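Local coordinates for putative sugar binding protein (Bacteroides vulgatus ATCC 8482, PDB 3KEZ), which probably binds a sugar or another glycan nutrient at the outer membrane, as a calcium-containing member of the SusD family, at residues A[116-121]-A[187-192]; A[172-177]-A[207-212]; A[178-183]-A[196-201]; A[224-229]-A[335-340]. All coordinates share one frame; numbering follows the deposited sequence. Where two conformers were deposited one is given.

Overall arrangement
All four contacts lie in the helical body of a SusD-type fold, but only interaction 3 packs two helical segments along each other with a measured crossing. Interactions 2 and 3 join the same pair, helices 166-183 and 195-209: interaction 3 is the buried part near their connection, whereas interaction 2 is a surface contact where the C-terminal end of helix 195-209 meets the middle of helix 166-183. Interaction 1 sets that connection against helix 109-134 and is partly buried. Interaction 4, also buried, joins helix 212-229 to the start of helix 337-350. Water-bridged amides mark interaction 1; methyls, a serine hydroxyl and a selenomethionine chain mark interaction 3; interactions 2 and 4 combine carbon contacts with nearby carboxylates.

Interaction 1: residues A[116-121]-A[187-192]; sequences KGQALA and DFNKGK
The carboxamides of Gln118 and Asn189 approach through their nitrogens, NE2 and ND2 3.7 Å apart, with the two amide planes 88° apart so that neither group stacks on the other. Two donors cannot bond to each other, and a water settles the mismatch by accepting from both, 2.9 Å from Gln118 NE2 and 3.1 Å from Asn189 ND2. The oxygen of the Gln118 amide, OE1, faces the aliphatic part of Lys192, 3.9 Å from CD and 4.0 Å from CB. The setting is the TPR-like helical body of the SusD family: Gln118 lies on helix 109-134, while 187-192 belongs to the loop between helices 166-183 and 195-209. CG of Gln118 sits beside the backbone N (chi1 -67°), and the chain runs on extended, which carries the amide out to the loop. Its polar atoms have further partners in the same chain: NE2 donates to Asp114 one turn earlier, and OE1 is hydrogen-bonded to the hydroxyl of Tyr31 on helix 20-34. These bonds fix the rotation of the buried amide and present NE2 to the water. Across from it, the loop folds into a type II turn from Asn189 to Lys192, with Gly191 at the third position taking a positive phi of 74°. The turn brings Asn189 and Lys192 to the same glutamine, and Lys192 also packs against Asn28 and Tyr31 as its amine leads away. The turn is closed by Lys192 N, which donates to Asn189 O at 2.9 Å.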
loop_
_atom_site.group_PDB
_atom_site.type_symbol
_atom_site.label_atom_id
_atom_site.label_comp_id
_atom_site.label_asym_id
_atom_site.label_seq_id
_atom_site.Cartn_x
_atom_site.Cartn_y
_atom_site.Cartn_z
ATOM N N LYS A 116 -4.316 -8.944 -19.603
ATOM C CA LYS A 116 -4.784 -9.968 -18.676
ATOM C C LYS A 116 -3.976 -9.931 -17.380
ATOM O O LYS A 116 -4.530 -10.070 -16.293
ATOM C CB LYS A 116 -4.696 -11.347 -19.342
ATOM C CG LYS A 116 -5.080 -12.554 -18.471
ATOM C CD LYS A 116 -4.916 -13.894 -19.278
ATOM C CE LYS A 116 -5.094 -15.109 -18.362
ATOM N NZ LYS A 116 -5.057 -16.400 -19.091
ATOM N N GLY A 117 -2.659 -9.782 -17.495
ATOM C CA GLY A 117 -1.803 -9.639 -16.311
ATOM C C GLY A 117 -2.151 -8.459 -15.434
ATOM O O GLY A 117 -2.112 -8.527 -14.201
ATOM N N GLN A 118 -2.485 -7.342 -16.055
ATOM C CA GLN A 118 -2.906 -6.174 -15.267
ATOM C C GLN A 118 -4.156 -6.484 -14.423
ATOM O O GLN A 118 -4.193 -6.192 -13.236
ATOM C CB GLN A 118 -3.124 -4.952 -16.169
ATOM C CG GLN A 118 -1.853 -4.404 -16.814
ATOM C CD GLN A 118 -2.161 -3.141 -17.603
ATOM O OE1 GLN A 118 -2.895 -2.296 -17.125
ATOM N NE2 GLN A 118 -1.599 -3.013 -18.791
ATOM N N ALA A 119 -5.132 -7.134 -15.038
ATOM C CA ALA A 119 -6.378 -7.523 -14.366
ATOM C C ALA A 119 -6.142 -8.487 -13.201
ATOM O O ALA A 119 -6.735 -8.328 -12.122
ATOM C CB ALA A 119 -7.335 -8.136 -15.361
ATOM N N LEU A 120 -5.265 -9.472 -13.415
ATOM C CA LEU A 120 -4.861 -10.416 -12.377
ATOM C C LEU A 120 -4.127 -9.720 -11.209
ATOM O O LEU A 120 -4.460 -9.958 -10.063
ATOM C CB LEU A 120 -3.965 -11.515 -12.958
ATOM C CG LEU A 120 -4.730 -12.588 -13.742
ATOM C CD1 LEU A 120 -3.806 -13.431 -14.602
ATOM C CD2 LEU A 120 -5.517 -13.463 -12.745
ATOM N N ALA A 121 -3.134 -8.881 -11.511
ATOM C CA ALA A 121 -2.417 -8.160 -10.471
ATOM C C ALA A 121 -3.321 -7.267 -9.631
ATOM O O ALA A 121 -3.253 -7.270 -8.405
ATOM C CB ALA A 121 -1.243 -7.358 -11.087
ATOM N N ASP A 187 8.064 -3.526 -19.378
ATOM C CA ASP A 187 8.222 -2.153 -19.847
ATOM C C ASP A 187 7.655 -1.134 -18.858
ATOM O O ASP A 187 6.700 -1.413 -18.117
ATOM C CB ASP A 187 7.537 -1.946 -21.206
ATOM C CG ASP A 187 8.148 -2.790 -22.303
ATOM O OD1 ASP A 187 9.167 -3.448 -22.062
ATOM O OD2 ASP A 187 7.613 -2.782 -23.400
ATOM N N PHE A 188 8.287 0.040 -18.832
ATOM C CA PHE A 188 7.697 1.205 -18.159
ATOM C C PHE A 188 6.269 1.444 -18.670
ATOM O O PHE A 188 5.991 1.344 -19.864
ATOM C CB PHE A 188 8.569 2.445 -18.394
ATOM C CG PHE A 188 8.093 3.653 -17.673
ATOM C CD1 PHE A 188 8.475 3.879 -16.377
ATOM C CD2 PHE A 188 7.249 4.559 -18.297
ATOM C CE1 PHE A 188 8.057 4.999 -15.708
ATOM C CE2 PHE A 188 6.790 5.683 -17.635
ATOM C CZ PHE A 188 7.185 5.916 -16.344
ATOM N N ASN A 189 5.349 1.693 -17.761
ATOM C CA ASN A 189 3.934 1.822 -18.118
ATOM C C ASN A 189 3.263 2.746 -17.132
ATOM O O ASN A 189 2.800 2.347 -16.065
ATOM C CB ASN A 189 3.248 0.466 -18.174
ATOM C CG ASN A 189 1.979 0.482 -18.992
ATOM O OD1 ASN A 189 1.561 1.522 -19.535
ATOM N ND2 ASN A 189 1.322 -0.682 -19.061
ATOM N N LYS A 190 3.236 4.007 -17.542
ATOM C CA LYS A 190 2.939 5.141 -16.680
ATOM C C LYS A 190 1.540 5.043 -16.139
ATOM O O LYS A 190 0.574 4.999 -16.914
ATOM C CB LYS A 190 3.027 6.415 -17.538
ATOM C CG LYS A 190 2.707 7.694 -16.847
ATOM C CD LYS A 190 3.780 8.063 -15.889
ATOM C CE LYS A 190 3.554 9.474 -15.366
ATOM N NZ LYS A 190 4.696 9.850 -14.492
ATOM N N GLY A 191 1.407 5.030 -14.820
ATOM C CA GLY A 191 0.070 4.947 -14.223
ATOM C C GLY A 191 -0.569 3.572 -14.331
ATOM O O GLY A 191 -1.740 3.415 -13.976
ATOM N N LYS A 192 0.196 2.564 -14.772
ATOM C CA LYS A 192 -0.338 1.186 -14.862
ATOM C C LYS A 192 0.565 0.183 -14.133
ATOM O O LYS A 192 1.748 0.448 -13.926
ATOM C CB LYS A 192 -0.534 0.797 -16.331
ATOM C CG LYS A 192 -1.543 1.726 -17.045
ATOM C CD LYS A 192 -1.874 1.264 -18.456
ATOM C CE LYS A 192 -2.780 2.274 -19.155
ATOM N NZ LYS A 192 -3.694 2.901 -18.173
HETATM O O HOH W 1 -1.251 -0.887 -20.746
#

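Interaction 2: residues A[172-177]-A[207-212]; sequences EIISDL and LYKGEY
Lys209, in the last turn of helix 195-209, makes the closest approach to Ile174 of helix 166-183: its CD lies 3.6 Å from Ile174 CD1. The lysine starts out anti to the backbone N (chi1 -166°) and stays extended through CD and CE, so its methylenes cross the isoleucine branch at about a right angle; the bend comes only at the last torsion, which turns the amine to Glu211. Gly210 then ends the helix in a Schellman motif, with a positive phi of 76° and its N donating to Leu207 O at 2.9 Å. Glu211 follows at the N-cap position of helix 212-229. Its OE2 pairs with Lys209 NZ at 2.7 Å, a salt bridge spanning the glycine corner, while OE1 comes no nearer than 4.4 Å to Ile174 CD1. Tyr212 opens the new helix, and one face of its ring lies over Gly210 C, offset toward the rim. Ile174 also touches Val205 and Tyr206 farther back on helix 195-209. A Schellman end followed at once by the N-cap of the next helix reverses the chain between helices 195-209 and 212-229, a tight connection consistent with the antiparallel helix pairs of the TPR-like SusD fold.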
loop_
_atom_site.group_PDB
_atom_site.type_symbol
_atom_site.label_atom_id
_atom_site.label_comp_id
_atom_site.label_asym_id
_atom_site.label_seq_id
_atom_site.Cartn_x
_atom_site.Cartn_y
_atom_site.Cartn_z
ATOM N N GLU A 172 -5.818 -17.206 -3.261
ATOM C CA GLU A 172 -6.307 -16.478 -4.452
ATOM C C GLU A 172 -5.413 -15.298 -4.794
ATOM O O GLU A 172 -5.107 -15.071 -5.984
ATOM C CB GLU A 172 -7.752 -16.001 -4.254
ATOM C CG GLU A 172 -8.803 -17.072 -4.185
ATOM C CD GLU A 172 -8.655 -18.160 -5.259
ATOM O OE1 GLU A 172 -8.484 -17.838 -6.453
ATOM O OE2 GLU A 172 -8.670 -19.344 -4.890
ATOM N N ILE A 173 -4.991 -14.559 -3.761
ATOM C CA ILE A 173 -4.124 -13.393 -3.902
ATOM C C ILE A 173 -2.829 -13.829 -4.570
ATOM O O ILE A 173 -2.428 -13.265 -5.587
ATOM C CB ILE A 173 -3.812 -12.692 -2.567
ATOM C CG1 ILE A 173 -5.102 -12.079 -1.985
ATOM C CG2 ILE A 173 -2.712 -11.598 -2.782
ATOM C CD1 ILE A 173 -5.131 -11.835 -0.427
ATOM N N ILE A 174 -2.201 -14.863 -4.020
ATOM C CA ILE A 174 -0.896 -15.335 -4.516
ATOM C C ILE A 174 -1.051 -15.923 -5.925
ATOM O O ILE A 174 -0.230 -15.658 -6.823
ATOM C CB ILE A 174 -0.276 -16.346 -3.498
ATOM C CG1 ILE A 174 0.147 -15.594 -2.218
ATOM C CG2 ILE A 174 0.928 -17.089 -4.071
ATOM C CD1 ILE A 174 0.524 -16.522 -1.017
ATOM N N SER A 175 -2.113 -16.694 -6.141
ATOM C CA SER A 175 -2.339 -17.238 -7.478
ATOM C C SER A 175 -2.479 -16.153 -8.534
ATOM O O SER A 175 -1.859 -16.255 -9.581
ATOM C CB SER A 175 -3.566 -18.144 -7.520
ATOM O OG SER A 175 -3.820 -18.536 -8.831
ATOM N N ASP A 176 -3.289 -15.119 -8.261
ATOM C CA ASP A 176 -3.471 -14.024 -9.214
ATOM C C ASP A 176 -2.152 -13.310 -9.470
ATOM O O ASP A 176 -1.729 -13.129 -10.610
ATOM C CB ASP A 176 -4.511 -13.012 -8.678
ATOM C CG ASP A 176 -5.950 -13.503 -8.797
ATOM O OD1 ASP A 176 -6.179 -14.581 -9.415
ATOM O OD2 ASP A 176 -6.865 -12.783 -8.286
ATOM N N LEU A 177 -1.473 -12.941 -8.390
ATOM C CA LEU A 177 -0.230 -12.167 -8.540
ATOM C C LEU A 177 0.867 -12.958 -9.212
ATOM O O LEU A 177 1.568 -12.443 -10.097
ATOM C CB LEU A 177 0.221 -11.554 -7.209
ATOM C CG LEU A 177 -0.461 -10.276 -6.752
ATOM C CD1 LEU A 177 -0.230 -9.991 -5.238
ATOM C CD2 LEU A 177 -0.027 -9.046 -7.617
ATOM N N LEU A 207 5.668 -12.141 2.526
ATOM C CA LEU A 207 6.171 -11.808 3.891
ATOM C C LEU A 207 5.046 -11.914 4.877
ATOM O O LEU A 207 5.195 -12.503 5.965
ATOM C CB LEU A 207 6.769 -10.386 3.948
ATOM C CG LEU A 207 8.050 -10.122 3.182
ATOM C CD1 LEU A 207 8.425 -8.649 3.173
ATOM C CD2 LEU A 207 9.128 -10.992 3.801
ATOM N N TYR A 208 3.903 -11.344 4.532
ATOM C CA TYR A 208 2.717 -11.399 5.458
ATOM C C TYR A 208 2.288 -12.808 5.788
ATOM O O TYR A 208 1.797 -13.070 6.879
ATOM C CB TYR A 208 1.479 -10.711 4.859
ATOM C CG TYR A 208 1.404 -9.209 4.952
ATOM C CD1 TYR A 208 2.434 -8.412 4.515
ATOM C CD2 TYR A 208 0.283 -8.585 5.461
ATOM C CE1 TYR A 208 2.352 -7.055 4.570
ATOM C CE2 TYR A 208 0.198 -7.196 5.522
ATOM C CZ TYR A 208 1.223 -6.440 5.057
ATOM O OH TYR A 208 1.151 -5.058 5.067
ATOM N N LYS A 209 2.425 -13.707 4.823
ATOM C CA LYS A 209 2.147 -15.122 5.018
ATOM C C LYS A 209 3.270 -15.907 5.675
ATOM O O LYS A 209 3.081 -17.043 5.999
ATOM C CB LYS A 209 1.757 -15.765 3.667
ATOM C CG LYS A 209 1.130 -17.106 3.744
ATOM C CD LYS A 209 0.713 -17.576 2.390
ATOM C CE LYS A 209 0.062 -18.932 2.468
ATOM N NZ LYS A 209 1.025 -19.944 2.163
ATOM N N GLY A 210 4.439 -15.311 5.876
ATOM C CA GLY A 210 5.573 -16.061 6.414
ATOM C C GLY A 210 6.258 -16.979 5.432
ATOM O O GLY A 210 6.963 -17.897 5.851
ATOM N N GLU A 211 6.052 -16.757 4.133
ATOM C CA GLU A 211 6.727 -17.558 3.084
ATOM C C GLU A 211 7.998 -16.835 2.629
ATOM O O GLU A 211 8.051 -16.265 1.546
ATOM C CB GLU A 211 5.759 -17.833 1.922
ATOM C CG GLU A 211 4.586 -18.699 2.440
ATOM C CD GLU A 211 3.926 -19.598 1.420
ATOM O OE1 GLU A 211 3.744 -19.219 0.243
ATOM O OE2 GLU A 211 3.543 -20.710 1.837
ATOM N N TYR A 212 9.015 -16.878 3.490
ATOM C CA TYR A 212 10.191 -16.036 3.331
ATOM C C TYR A 212 11.058 -16.372 2.159
ATOM O O TYR A 212 11.579 -15.459 1.530
ATOM C CB TYR A 212 11.011 -16.020 4.602
ATOM C CG TYR A 212 10.205 -15.424 5.696
ATOM C CD1 TYR A 212 9.840 -14.078 5.656
ATOM C CD2 TYR A 212 9.769 -16.193 6.761
ATOM C CE1 TYR A 212 9.085 -13.530 6.632
ATOM C CE2 TYR A 212 9.009 -15.639 7.761
ATOM C CZ TYR A 212 8.673 -14.319 7.695
ATOM O OH TYR A 212 7.871 -13.800 8.674
#

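Interaction 3: residues A[178-183]-A[196-201]; sequences KNSTEL and WAAMTL
Thr181 lays its methyl against Met199, a selenomethionine in this crystal, with CG2 only 3.5 Å from Met199 CG, tighter than usual for two carbons. The two helices, 166-183 and 195-209, form an antiparallel helical hairpin of the TPR-like kind: the short segments approach to 8.8 Å between axes at a signed crossing angle of -157°. Ser180, Thr181 and Ala198 are small where the helices meet, with Met199 the one long side chain. CG2 of Thr181 is anti to the carbonyl carbon, which directs the methyl across the gap, and the methionine crosses it at about a right angle, its extended chain bringing CE to 4.2 Å from Thr181 CB. Beside this pair Ser180 OG rests 3.4 Å from Ala198 CB, a polar atom against a methyl; the hydroxyl is hydrogen-bonded to Leu177 O, and is thus satisfied within its own helix although its oxygen touches the Ala198 methyl. Ser180 also touches Ala121 of helix 109-134, so a third helix closes on this seam, and Met199 also touches Ala222 of helix 212-229. On the second helix Thr200 likewise bonds within its helix: Thr200 OG1 donates to Trp196 O at 2.9 Å, tilted 32° from the carbonyl plane, and Thr200 N reaches that oxygen from the opposite face.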
loop_
_atom_site.group_PDB
_atom_site.type_symbol
_atom_site.label_atom_id
_atom_site.label_comp_id
_atom_site.label_asym_id
_atom_site.label_seq_id
_atom_site.Cartn_x
_atom_site.Cartn_y
_atom_site.Cartn_z
ATOM N N LYS A 178 1.025 -14.215 -8.830
ATOM C CA LYS A 178 2.058 -15.030 -9.437
ATOM C C LYS A 178 1.857 -15.144 -10.944
ATOM O O LYS A 178 2.787 -15.023 -11.739
ATOM C CB LYS A 178 2.035 -16.421 -8.803
ATOM C CG LYS A 178 3.246 -17.264 -9.145
ATOM C CD LYS A 178 3.329 -18.494 -8.248
ATOM C CE LYS A 178 4.385 -19.462 -8.805
ATOM N NZ LYS A 178 5.778 -18.845 -8.858
ATOM N N ASN A 179 0.622 -15.423 -11.315
ATOM C CA ASN A 179 0.234 -15.511 -12.707
ATOM C C ASN A 179 0.430 -14.197 -13.441
ATOM O O ASN A 179 0.870 -14.206 -14.583
ATOM C CB ASN A 179 -1.216 -15.952 -12.794
ATOM C CG ASN A 179 -1.366 -17.436 -12.582
ATOM O OD1 ASN A 179 -0.645 -18.227 -13.190
ATOM N ND2 ASN A 179 -2.291 -17.831 -11.721
ATOM N N SER A 180 0.127 -13.078 -12.784
ATOM C CA SER A 180 0.353 -11.762 -13.388
ATOM C C SER A 180 1.832 -11.528 -13.691
ATOM O O SER A 180 2.154 -10.886 -14.677
ATOM C CB SER A 180 -0.183 -10.634 -12.507
ATOM O OG SER A 180 0.700 -10.302 -11.407
ATOM N N THR A 181 2.732 -12.079 -12.869
ATOM C CA THR A 181 4.200 -11.852 -13.072
ATOM C C THR A 181 4.724 -12.584 -14.305
ATOM O O THR A 181 5.786 -12.263 -14.808
ATOM C CB THR A 181 5.055 -12.301 -11.888
ATOM O OG1 THR A 181 4.915 -13.712 -11.697
ATOM C CG2 THR A 181 4.693 -11.556 -10.591
ATOM N N GLU A 182 3.960 -13.570 -14.774
ATOM C CA GLU A 182 4.304 -14.322 -15.930
ATOM C C GLU A 182 3.672 -13.755 -17.207
ATOM O O GLU A 182 4.025 -14.180 -18.304
ATOM C CB GLU A 182 3.826 -15.746 -15.738
ATOM C CG GLU A 182 4.512 -16.518 -14.602
ATOM C CD GLU A 182 3.669 -17.700 -14.081
ATOM O OE1 GLU A 182 2.620 -18.034 -14.675
ATOM O OE2 GLU A 182 4.047 -18.302 -13.053
ATOM N N LEU A 183 2.709 -12.846 -17.049
ATOM C CA LEU A 183 1.940 -12.303 -18.155
ATOM C C LEU A 183 2.229 -10.822 -18.452
ATOM O O LEU A 183 2.263 -10.404 -19.609
ATOM C CB LEU A 183 0.453 -12.512 -17.869
ATOM C CG LEU A 183 -0.099 -13.934 -17.946
ATOM C CD1 LEU A 183 -1.542 -13.945 -17.543
ATOM C CD2 LEU A 183 0.075 -14.521 -19.327
ATOM N N TRP A 196 7.305 -5.697 -12.600
ATOM C CA TRP A 196 8.134 -5.435 -11.428
ATOM C C TRP A 196 7.301 -4.940 -10.241
ATOM O O TRP A 196 7.524 -5.353 -9.103
ATOM C CB TRP A 196 9.286 -4.479 -11.772
ATOM C CG TRP A 196 9.843 -4.726 -13.133
ATOM C CD1 TRP A 196 9.891 -3.837 -14.155
ATOM C CD2 TRP A 196 10.371 -5.966 -13.655
ATOM N NE1 TRP A 196 10.438 -4.433 -15.284
ATOM C CE2 TRP A 196 10.745 -5.731 -14.990
ATOM C CE3 TRP A 196 10.559 -7.243 -13.117
ATOM C CZ2 TRP A 196 11.305 -6.719 -15.797
ATOM C CZ3 TRP A 196 11.097 -8.235 -13.932
ATOM C CH2 TRP A 196 11.480 -7.959 -15.243
ATOM N N ALA A 197 6.311 -4.086 -10.508
ATOM C CA ALA A 197 5.324 -3.710 -9.479
ATOM C C ALA A 197 4.634 -4.952 -8.923
ATOM O O ALA A 197 4.593 -5.154 -7.705
ATOM C CB ALA A 197 4.244 -2.733 -10.056
ATOM N N ALA A 198 4.118 -5.804 -9.796
ATOM C CA ALA A 198 3.406 -7.025 -9.313
ATOM C C ALA A 198 4.337 -7.966 -8.515
ATOM O O ALA A 198 3.925 -8.499 -7.502
ATOM C CB ALA A 198 2.711 -7.790 -10.447
HETATM N N MSE A 199 5.582 -8.129 -8.946
HETATM C CA MSE A 199 6.541 -8.963 -8.202
HETATM C C MSE A 199 6.832 -8.366 -6.809
HETATM O O MSE A 199 6.970 -9.083 -5.823
HETATM C CB MSE A 199 7.839 -9.139 -8.960
HETATM C CG MSE A 199 7.789 -10.013 -10.113
HETATM SE SE MSE A 199 9.598 -10.373 -10.748
HETATM C CE MSE A 199 9.149 -11.624 -12.193
ATOM N N THR A 200 6.952 -7.048 -6.738
ATOM C CA THR A 200 7.203 -6.381 -5.458
ATOM C C THR A 200 6.026 -6.589 -4.518
ATOM O O THR A 200 6.224 -6.987 -3.376
ATOM C CB THR A 200 7.496 -4.890 -5.642
ATOM O OG1 THR A 200 8.648 -4.746 -6.461
ATOM C CG2 THR A 200 7.737 -4.197 -4.334
ATOM N N LEU A 201 4.802 -6.407 -5.011
ATOM C CA LEU A 201 3.586 -6.617 -4.166
ATOM C C LEU A 201 3.553 -8.081 -3.740
ATOM O O LEU A 201 3.366 -8.376 -2.573
ATOM C CB LEU A 201 2.298 -6.257 -4.884
ATOM C CG LEU A 201 0.964 -6.394 -4.149
ATOM C CD1 LEU A 201 1.050 -5.730 -2.765
ATOM C CD2 LEU A 201 -0.194 -5.807 -4.978
#

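Interaction 4: residues A[224-229]-A[335-340]; sequences KGAEKE and IRLSEA
Leu337 points CG anti to its own backbone nitrogen (chi1 -169°), and a chi2 of 61° then splits its two methyls between neighbouring residues of helix 212-229: CD1 goes to Ala226 and CD2 to Glu227. The glutamate answers with a chi1 of -63°, and its extended chain crosses the leucine side chain at about a right angle. This is a strand-to-helix corner packed on a neighbouring helix inside the SusD fold: strand 332-336 ends at Arg336, the N-cap of helix 337-350, and Leu337 is the first residue of that helix. CD1 stands 4.0 Å from Ala226 CB, an apolar contact of methyl on methyl. CD2 lies 3.9 Å from Glu227 CG and 3.6 Å from Glu227 OE2, so the methyl rests against the carboxylate as well as its aliphatic stem. That oxygen is hydrogen-bonded to the hydroxyl of Tyr341, one turn on from Leu337, and is thus steadied by the helix it packs on. Ile223 flanks Leu337 one turn back along helix 212-229, while Trp196 of helix 195-209 covers Ala226. The guanidinium of Arg336 turns elsewhere, to Glu254, Glu391 and Glu395. The new helix begins with Glu339 N bonded to Arg336 O at 2.9 Å.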
loop_
_atom_site.group_PDB
_atom_site.type_symbol
_atom_site.label_atom_id
_atom_site.label_comp_id
_atom_site.label_asym_id
_atom_site.label_seq_id
_atom_site.Cartn_x
_atom_site.Cartn_y
_atom_site.Cartn_z
ATOM N N LYS A 224 16.188 -6.963 -9.866
ATOM C CA LYS A 224 17.057 -7.245 -11.013
ATOM C C LYS A 224 16.368 -6.830 -12.321
ATOM O O LYS A 224 16.995 -6.214 -13.196
ATOM C CB LYS A 224 17.475 -8.729 -11.046
ATOM C CG LYS A 224 18.077 -9.216 -12.374
ATOM C CD LYS A 224 18.782 -10.559 -12.237
ATOM C CE LYS A 224 19.203 -11.111 -13.607
ATOM N NZ LYS A 224 20.138 -12.267 -13.474
ATOM N N GLY A 225 15.097 -7.180 -12.445
ATOM C CA GLY A 225 14.311 -6.822 -13.625
ATOM C C GLY A 225 14.044 -5.332 -13.781
ATOM O O GLY A 225 14.219 -4.779 -14.873
ATOM N N ALA A 226 13.606 -4.679 -12.699
ATOM C CA ALA A 226 13.325 -3.231 -12.740
ATOM C C ALA A 226 14.604 -2.474 -13.061
ATOM O O ALA A 226 14.606 -1.558 -13.903
ATOM C CB ALA A 226 12.742 -2.715 -11.434
ATOM N N GLU A 227 15.705 -2.842 -12.417
ATOM C CA GLU A 227 16.961 -2.123 -12.692
ATOM C C GLU A 227 17.472 -2.380 -14.133
ATOM O O GLU A 227 17.968 -1.454 -14.770
ATOM C CB GLU A 227 18.005 -2.359 -11.590
ATOM C CG GLU A 227 17.502 -1.784 -10.210
ATOM C CD GLU A 227 18.464 -1.960 -9.076
ATOM O OE1 GLU A 227 19.497 -2.652 -9.276
ATOM O OE2 GLU A 227 18.209 -1.377 -7.992
ATOM N N LYS A 228 17.319 -3.592 -14.676
ATOM C CA LYS A 228 17.633 -3.790 -16.116
ATOM C C LYS A 228 16.775 -2.880 -16.997
ATOM O O LYS A 228 17.186 -2.448 -18.052
ATOM C CB LYS A 228 17.359 -5.216 -16.582
ATOM C CG LYS A 228 18.357 -6.268 -16.152
ATOM C CD LYS A 228 18.193 -7.598 -16.927
ATOM C CE LYS A 228 19.010 -8.717 -16.249
ATOM N NZ LYS A 228 19.829 -9.525 -17.218
ATOM N N GLU A 229 15.553 -2.636 -16.567
ATOM C CA GLU A 229 14.636 -1.768 -17.289
ATOM C C GLU A 229 14.967 -0.266 -17.120
ATOM O O GLU A 229 14.443 0.565 -17.868
ATOM C CB GLU A 229 13.204 -2.111 -16.871
ATOM C CG GLU A 229 12.161 -1.761 -17.867
ATOM C CD GLU A 229 12.360 -2.467 -19.187
ATOM O OE1 GLU A 229 12.957 -3.566 -19.178
ATOM O OE2 GLU A 229 11.925 -1.914 -20.225
ATOM N N ILE A 335 3.659 1.774 -5.211
ATOM C CA ILE A 335 4.712 0.735 -5.137
ATOM C C ILE A 335 6.067 1.290 -5.661
ATOM O O ILE A 335 6.177 1.788 -6.794
ATOM C CB ILE A 335 4.356 -0.547 -5.970
ATOM C CG1 ILE A 335 3.000 -1.129 -5.531
ATOM C CG2 ILE A 335 5.508 -1.619 -5.873
ATOM C CD1 ILE A 335 2.496 -2.272 -6.415
ATOM N N ARG A 336 7.089 1.190 -4.809
ATOM C CA ARG A 336 8.413 1.716 -5.058
ATOM C C ARG A 336 9.505 0.646 -4.991
ATOM O O ARG A 336 9.423 -0.264 -4.149
ATOM C CB ARG A 336 8.748 2.778 -4.003
ATOM C CG ARG A 336 7.890 4.025 -4.084
ATOM C CD ARG A 336 8.605 5.233 -3.492
ATOM N NE ARG A 336 8.674 5.199 -2.038
ATOM C CZ ARG A 336 9.774 5.256 -1.272
ATOM N NH1 ARG A 336 10.987 5.292 -1.789
ATOM N NH2 ARG A 336 9.647 5.260 0.055
ATOM N N LEU A 337 10.541 0.797 -5.834
ATOM C CA LEU A 337 11.715 -0.080 -5.782
ATOM C C LEU A 337 12.338 -0.183 -4.389
ATOM O O LEU A 337 12.813 -1.256 -4.022
ATOM C CB LEU A 337 12.779 0.352 -6.752
ATOM C CG LEU A 337 13.928 -0.608 -6.997
ATOM C CD1 LEU A 337 13.484 -1.994 -7.590
ATOM C CD2 LEU A 337 14.920 0.084 -7.960
ATOM N N SER A 338 12.299 0.904 -3.606
ATOM C CA SER A 338 12.797 0.893 -2.230
ATOM C C SER A 338 12.133 -0.214 -1.405
ATOM O O SER A 338 12.792 -0.827 -0.585
ATOM C CB SER A 338 12.590 2.262 -1.532
ATOM O OG SER A 338 13.426 3.289 -2.021
ATOM N N GLU A 339 10.829 -0.462 -1.623
ATOM C CA GLU A 339 10.139 -1.539 -0.916
ATOM C C GLU A 339 10.668 -2.922 -1.350
ATOM O O GLU A 339 10.818 -3.806 -0.484
ATOM C CB GLU A 339 8.599 -1.498 -1.018
ATOM C CG GLU A 339 7.925 -2.563 -0.096
ATOM C CD GLU A 339 6.499 -2.892 -0.436
ATOM O OE1 GLU A 339 5.904 -2.168 -1.256
ATOM O OE2 GLU A 339 5.935 -3.861 0.159
ATOM N N ALA A 340 10.952 -3.137 -2.635
ATOM C CA ALA A 340 11.553 -4.421 -3.014
ATOM C C ALA A 340 12.838 -4.633 -2.241
ATOM O O ALA A 340 13.046 -5.736 -1.742
ATOM C CB ALA A 340 11.774 -4.597 -4.518
#